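PDB 6TSB: peroxiredoxin from Clostridioides difficile, which hydrolyses chitin through its family 18 glycoside hydrolase domain, the part in this chain, and in its full-length spore coat form probably also reduces peroxides. Local coordinates for residues L91-A96 with A130-D135; G98-E103 with D137-G142. All coordinates share one frame; numbering follows the deposited sequence.

Contact 1 (L91-A96 with A130-D135)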
loop_
_atom_site.group_PDB
_atom_site.type_symbol
_atom_site.label_atom_id
_atom_site.label_comp_id
_atom_site.label_asym_id
_atom_site.label_seq_id
_atom_site.Cartn_x
_atom_site.Cartn_y
_atom_site.Cartn_z
ATOM N N LEU A 91 -34.493 -9.347 -6.455
ATOM C CA LEU A 91 -33.908 -8.018 -6.152
ATOM C C LEU A 91 -35.019 -7.170 -5.542
ATOM O O LEU A 91 -36.178 -7.255 -6.022
ATOM C CB LEU A 91 -33.338 -7.363 -7.412
ATOM C CG LEU A 91 -32.758 -5.966 -7.230
ATOM C CD1 LEU A 91 -31.443 -6.007 -6.481
ATOM C CD2 LEU A 91 -32.558 -5.280 -8.568
ATOM N N LYS A 92 -34.672 -6.456 -4.471
ATOM C CA LYS A 92 -35.599 -5.558 -3.744
ATOM C C LYS A 92 -35.337 -4.153 -4.274
ATOM O O LYS A 92 -34.147 -3.735 -4.288
ATOM C CB LYS A 92 -35.403 -5.659 -2.226
ATOM C CG LYS A 92 -36.060 -6.871 -1.574
ATOM C CD LYS A 92 -35.664 -7.055 -0.119
ATOM C CE LYS A 92 -36.679 -7.825 0.697
ATOM N NZ LYS A 92 -36.416 -9.281 0.693
ATOM N N VAL A 93 -36.400 -3.485 -4.724
ATOM C CA VAL A 93 -36.313 -2.098 -5.229
ATOM C C VAL A 93 -37.064 -1.183 -4.257
ATOM O O VAL A 93 -38.291 -1.316 -4.076
ATOM C CB VAL A 93 -36.807 -1.994 -6.682
ATOM C CG1 VAL A 93 -36.536 -0.597 -7.217
ATOM C CG2 VAL A 93 -36.164 -3.055 -7.578
ATOM N N ILE A 94 -36.322 -0.241 -3.707
ATOM C CA ILE A 94 -36.776 0.666 -2.632
ATOM C C ILE A 94 -36.673 2.062 -3.209
ATOM O O ILE A 94 -35.705 2.293 -3.956
ATOM C CB ILE A 94 -35.881 0.510 -1.386
ATOM C CG1 ILE A 94 -35.708 -0.952 -0.974
ATOM C CG2 ILE A 94 -36.385 1.364 -0.223
ATOM C CD1 ILE A 94 -36.997 -1.667 -0.745
ATOM N N VAL A 95 -37.588 2.948 -2.813
ATOM C CA VAL A 95 -37.469 4.407 -3.061
ATOM C C VAL A 95 -37.189 5.102 -1.732
ATOM O O VAL A 95 -37.913 4.904 -0.725
ATOM C CB VAL A 95 -38.708 4.988 -3.766
ATOM C CG1 VAL A 95 -38.659 6.507 -3.825
ATOM C CG2 VAL A 95 -38.863 4.419 -5.172
ATOM N N ALA A 96 -36.170 5.932 -1.780
ATOM C CA ALA A 96 -35.790 6.863 -0.720
ATOM C C ALA A 96 -36.490 8.190 -0.992
ATOM O O ALA A 96 -36.419 8.696 -2.142
ATOM C CB ALA A 96 -34.297 7.017 -0.679
ATOM N N ALA A 130 -45.018 -0.985 -8.189
ATOM C CA ALA A 130 -44.759 -2.321 -7.598
ATOM C C ALA A 130 -43.417 -2.302 -6.844
ATOM O O ALA A 130 -42.603 -3.227 -7.056
ATOM C CB ALA A 130 -44.767 -3.379 -8.679
ATOM N N LEU A 131 -43.196 -1.305 -5.980
ATOM C CA LEU A 131 -41.964 -1.234 -5.157
ATOM C C LEU A 131 -42.007 -2.320 -4.084
ATOM O O LEU A 131 -43.111 -2.771 -3.716
ATOM C CB LEU A 131 -41.838 0.131 -4.493
ATOM C CG LEU A 131 -41.809 1.343 -5.417
ATOM C CD1 LEU A 131 -41.611 2.584 -4.554
ATOM C CD2 LEU A 131 -40.700 1.225 -6.442
ATOM N N ASP A 132 -40.838 -2.695 -3.594
ATOM C CA ASP A 132 -40.672 -3.650 -2.467
ATOM C C ASP A 132 -40.748 -2.875 -1.136
ATOM O O ASP A 132 -41.018 -3.487 -0.084
ATOM C CB ASP A 132 -39.367 -4.404 -2.673
ATOM C CG ASP A 132 -39.388 -5.284 -3.911
ATOM O OD1 ASP A 132 -40.156 -6.278 -3.895
ATOM O OD2 ASP A 132 -38.629 -4.972 -4.874
ATOM N N GLY A 133 -40.506 -1.564 -1.188
ATOM C CA GLY A 133 -40.900 -0.663 -0.103
ATOM C C GLY A 133 -40.204 0.670 -0.195
ATOM O O GLY A 133 -39.902 1.112 -1.299
ATOM N N ILE A 134 -39.937 1.274 0.954
ATOM C CA ILE A 134 -39.623 2.724 1.027
ATOM C C ILE A 134 -38.531 2.954 2.068
ATOM O O ILE A 134 -38.429 2.172 3.052
ATOM C CB ILE A 134 -40.929 3.532 1.285
ATOM C CG1 ILE A 134 -40.813 4.952 0.735
ATOM C CG2 ILE A 134 -41.379 3.527 2.744
ATOM C CD1 ILE A 134 -41.178 5.041 -0.729
ATOM N N ASP A 135 -37.752 4.002 1.848
ATOM C CA ASP A 135 -36.677 4.439 2.755
ATOM C C ASP A 135 -36.970 5.895 3.080
ATOM O O ASP A 135 -37.290 6.630 2.124
ATOM C CB ASP A 135 -35.314 4.241 2.088
ATOM C CG ASP A 135 -34.151 4.622 2.996
ATOM O OD1 ASP A 135 -34.136 4.137 4.130
ATOM O OD2 ASP A 135 -33.270 5.391 2.558
HETATM O O HOH W 1 -38.334 -8.596 -4.681
#

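Contact 2 (G98-E103 with D137-G142)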
loop_
_atom_site.group_PDB
_atom_site.type_symbol
_atom_site.label_atom_id
_atom_site.label_comp_id
_atom_site.label_asym_id
_atom_site.label_seq_id
_atom_site.Cartn_x
_atom_site.Cartn_y
_atom_site.Cartn_z
ATOM N N GLY A 98 -36.409 12.003 0.243
ATOM C CA GLY A 98 -35.777 13.088 1.006
ATOM C C GLY A 98 -34.346 13.307 0.582
ATOM O O GLY A 98 -34.124 13.516 -0.627
ATOM N N GLY A 99 -33.424 13.312 1.551
ATOM C CA GLY A 99 -32.004 13.609 1.314
ATOM C C GLY A 99 -31.624 14.972 1.821
ATOM O O GLY A 99 -32.506 15.747 2.243
ATOM N N TRP A 100 -30.337 15.272 1.805
ATOM C CA TRP A 100 -29.818 16.528 2.386
ATOM C C TRP A 100 -30.553 17.722 1.768
ATOM O O TRP A 100 -30.582 17.804 0.515
ATOM C CB TRP A 100 -28.316 16.630 2.179
ATOM C CG TRP A 100 -27.752 17.839 2.841
ATOM C CD1 TRP A 100 -27.340 19.006 2.266
ATOM C CD2 TRP A 100 -27.577 17.997 4.253
ATOM N NE1 TRP A 100 -26.900 19.876 3.230
ATOM C CE2 TRP A 100 -27.021 19.279 4.456
ATOM C CE3 TRP A 100 -27.833 17.172 5.353
ATOM C CZ2 TRP A 100 -26.722 19.755 5.730
ATOM C CZ3 TRP A 100 -27.529 17.641 6.610
ATOM C CH2 TRP A 100 -26.984 18.917 6.793
ATOM N N GLY A 101 -31.112 18.608 2.609
ATOM C CA GLY A 101 -31.803 19.838 2.165
ATOM C C GLY A 101 -33.249 19.604 1.724
ATOM O O GLY A 101 -33.914 20.594 1.486
ATOM N N ALA A 102 -33.739 18.355 1.662
ATOM C CA ALA A 102 -35.104 17.997 1.211
ATOM C C ALA A 102 -36.159 18.376 2.256
ATOM O O ALA A 102 -36.300 17.656 3.290
ATOM C CB ALA A 102 -35.198 16.533 0.882
ATOM N N GLU A 103 -36.919 19.428 1.940
ATOM C CA GLU A 103 -37.938 20.080 2.804
ATOM C C GLU A 103 -39.228 19.262 2.762
ATOM O O GLU A 103 -39.387 18.465 1.827
ATOM C CB GLU A 103 -38.201 21.528 2.358
ATOM C CG GLU A 103 -39.201 22.273 3.239
ATOM C CD GLU A 103 -38.741 22.489 4.668
ATOM O OE1 GLU A 103 -37.929 23.408 4.867
ATOM O OE2 GLU A 103 -39.174 21.724 5.570
ATOM N N ASP A 137 -35.572 9.530 4.322
ATOM C CA ASP A 137 -34.292 10.265 4.477
ATOM C C ASP A 137 -34.579 11.687 4.940
ATOM O O ASP A 137 -34.207 12.635 4.253
ATOM C CB ASP A 137 -33.417 10.307 3.227
ATOM C CG ASP A 137 -32.877 8.956 2.797
ATOM O OD1 ASP A 137 -33.598 7.962 2.997
ATOM O OD2 ASP A 137 -31.735 8.920 2.238
ATOM N N TRP A 138 -35.073 11.804 6.162
ATOM C CA TRP A 138 -35.244 13.104 6.850
ATOM C C TRP A 138 -33.917 13.482 7.518
ATOM O O TRP A 138 -33.467 12.733 8.419
ATOM C CB TRP A 138 -36.418 12.951 7.813
ATOM C CG TRP A 138 -36.875 14.200 8.481
ATOM C CD1 TRP A 138 -36.327 15.447 8.425
ATOM C CD2 TRP A 138 -37.975 14.269 9.394
ATOM N NE1 TRP A 138 -37.045 16.301 9.214
ATOM C CE2 TRP A 138 -38.069 15.607 9.812
ATOM C CE3 TRP A 138 -38.917 13.337 9.844
ATOM C CZ2 TRP A 138 -39.056 16.024 10.711
ATOM C CZ3 TRP A 138 -39.900 13.751 10.714
ATOM C CH2 TRP A 138 -39.960 15.077 11.150
ATOM N N GLU A 139 -33.299 14.580 7.071
ATOM C CA GLU A 139 -31.910 14.939 7.424
ATOM C C GLU A 139 -31.867 16.359 8.018
ATOM O O GLU A 139 -31.342 17.291 7.417
ATOM C CB GLU A 139 -31.025 14.716 6.183
ATOM C CG GLU A 139 -30.911 13.251 5.759
ATOM C CD GLU A 139 -29.890 12.916 4.674
ATOM O OE1 GLU A 139 -28.920 13.665 4.551
ATOM O OE2 GLU A 139 -30.063 11.892 3.956
ATOM N N TYR A 140 -32.330 16.549 9.258
ATOM C CA TYR A 140 -32.647 15.511 10.220
ATOM C C TYR A 140 -33.818 16.030 11.042
ATOM O O TYR A 140 -33.979 17.227 11.207
ATOM C CB TYR A 140 -31.415 15.192 11.088
ATOM C CG TYR A 140 -30.224 14.634 10.342
ATOM C CD1 TYR A 140 -30.187 13.293 9.997
ATOM C CD2 TYR A 140 -29.144 15.425 9.955
ATOM C CE1 TYR A 140 -29.133 12.753 9.273
ATOM C CE2 TYR A 140 -28.070 14.896 9.241
ATOM C CZ TYR A 140 -28.064 13.548 8.903
ATOM O OH TYR A 140 -27.060 12.957 8.175
ATOM N N PRO A 141 -34.675 15.172 11.612
ATOM C CA PRO A 141 -35.721 15.661 12.497
ATOM C C PRO A 141 -35.096 16.516 13.606
ATOM O O PRO A 141 -34.042 16.189 14.066
ATOM C CB PRO A 141 -36.343 14.399 13.093
ATOM C CG PRO A 141 -35.969 13.275 12.147
ATOM C CD PRO A 141 -34.687 13.717 11.465
ATOM N N GLY A 142 -35.746 17.616 13.957
ATOM C CA GLY A 142 -35.344 18.482 15.079
ATOM C C GLY A 142 -34.243 19.458 14.705
ATOM O O GLY A 142 -33.915 20.319 15.547
HETATM O O HOH W 2 -34.344 16.055 4.672
HETATM O O HOH W 3 -28.306 12.839 1.102
HETATM O O HOH W 4 -32.175 17.905 5.148
#

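Contact 1 (L91-A96 with A130-D135)
D132 OD2 accepts the backbone N-H of V93 at 2.7 Å, in a nearly straight bond (168°) that reaches the anti side of the carboxylate, 19° out of its plane; K85 adds a long, weak ion pair to the same oxygen. In this TIM barrel, D132 opens the family 18 signature DxxDxDxE, and stands just before strand 133-137 pairs in parallel with strand 92-98. With CG swung beside the backbone N (chi1 -65°), the carboxylate reaches K92 and V93, with OD2 3.3 Å from K92 CA, while D132 N donates to V93 O at 2.9 Å. One aspartate thus holds V93 through both N and O. Farther along, D135 N meets V95 O at 2.7 Å, whereas V95 N reaches G133 O only weakly. On the face carrying V95 and I134, V95 also meets L131 from the loop just before the strand; M125 of helix 112-128 touches V95 and L131, and V122 touches I134. V95 CG2 presses on L131 CD1 at 3.4 Å, tighter than ordinary van der Waals contact. The other face carries I94, A96 and D135. D135 OD1 is hydrogen-bonded to S176 OG and OD2 to Y41 OH; OD2 also lies 3.8 Å from A96 CB.

Contact 2 (G98-E103 with D137-G142)
E139 reaches from the loop after strand 133-137 across to G99 and W100, at the C-terminal mouth of the TIM barrel. It takes the last place of the DxxDxDxE signature, the position that supplies the acid/base in family 18 chitinases, so it is probably the proton donor here too. Followed outward, its CB lies over the centre of the Y140 ring, 4.0 Å above the plane, and 4.1 Å from W100 CE3. CG turns beside the backbone N (chi1 -66°), and from there the chain runs extended, bringing CD up against the peptide between G99 and W100. At the tip the two oxygens part. OE1 comes to the edge of the W100 indole near its plane, 3.8 Å from CE3, with indole and carboxylate planes 51° apart. OE2 rests 3.7 Å from G99 CA and accepts a long, weak bond from a water that also takes the N-H of W100.

The strand pairing ends at G98 and D137, where G99 N donates to D137 O at 2.9 Å, almost perfectly straight (177°), in the carbonyl plane and on a lone pair. W100 sits in a type II turn from G99 to A102, closed by A102 N donating to G99 O. The peptide between E139 and Y140 is cis. The Y140 side chain comes within about 4 Å of a bound diethylene glycol, nearest atoms, consistent with a substrate cleft. The aromatic side chains of W100 and Y140 cross at about a right angle, with W100 CZ3 3.8 Å from Y140 CE2.

Contacts 1 and 2 follow the same two neighbouring barrel strands, 92-98 and 133-137, from their N-terminal part to the loops beyond their C-terminal ends. Their centres are 19 Å apart. Along the chain the segments alternate: 91-96, 98-103, then helices 105-109 and 112-128, then 130-135 and 137-142, so the pair belongs to one beta-alpha-beta crossover of the TIM barrel. The two sites meet where A96 CB packs 3.9 Å from D137 OD1. Contact 1 is part of the barrel wall, and contact 2 lies at its probable catalytic end; the single DxxDxDxE signature, D132 to E139, runs through both.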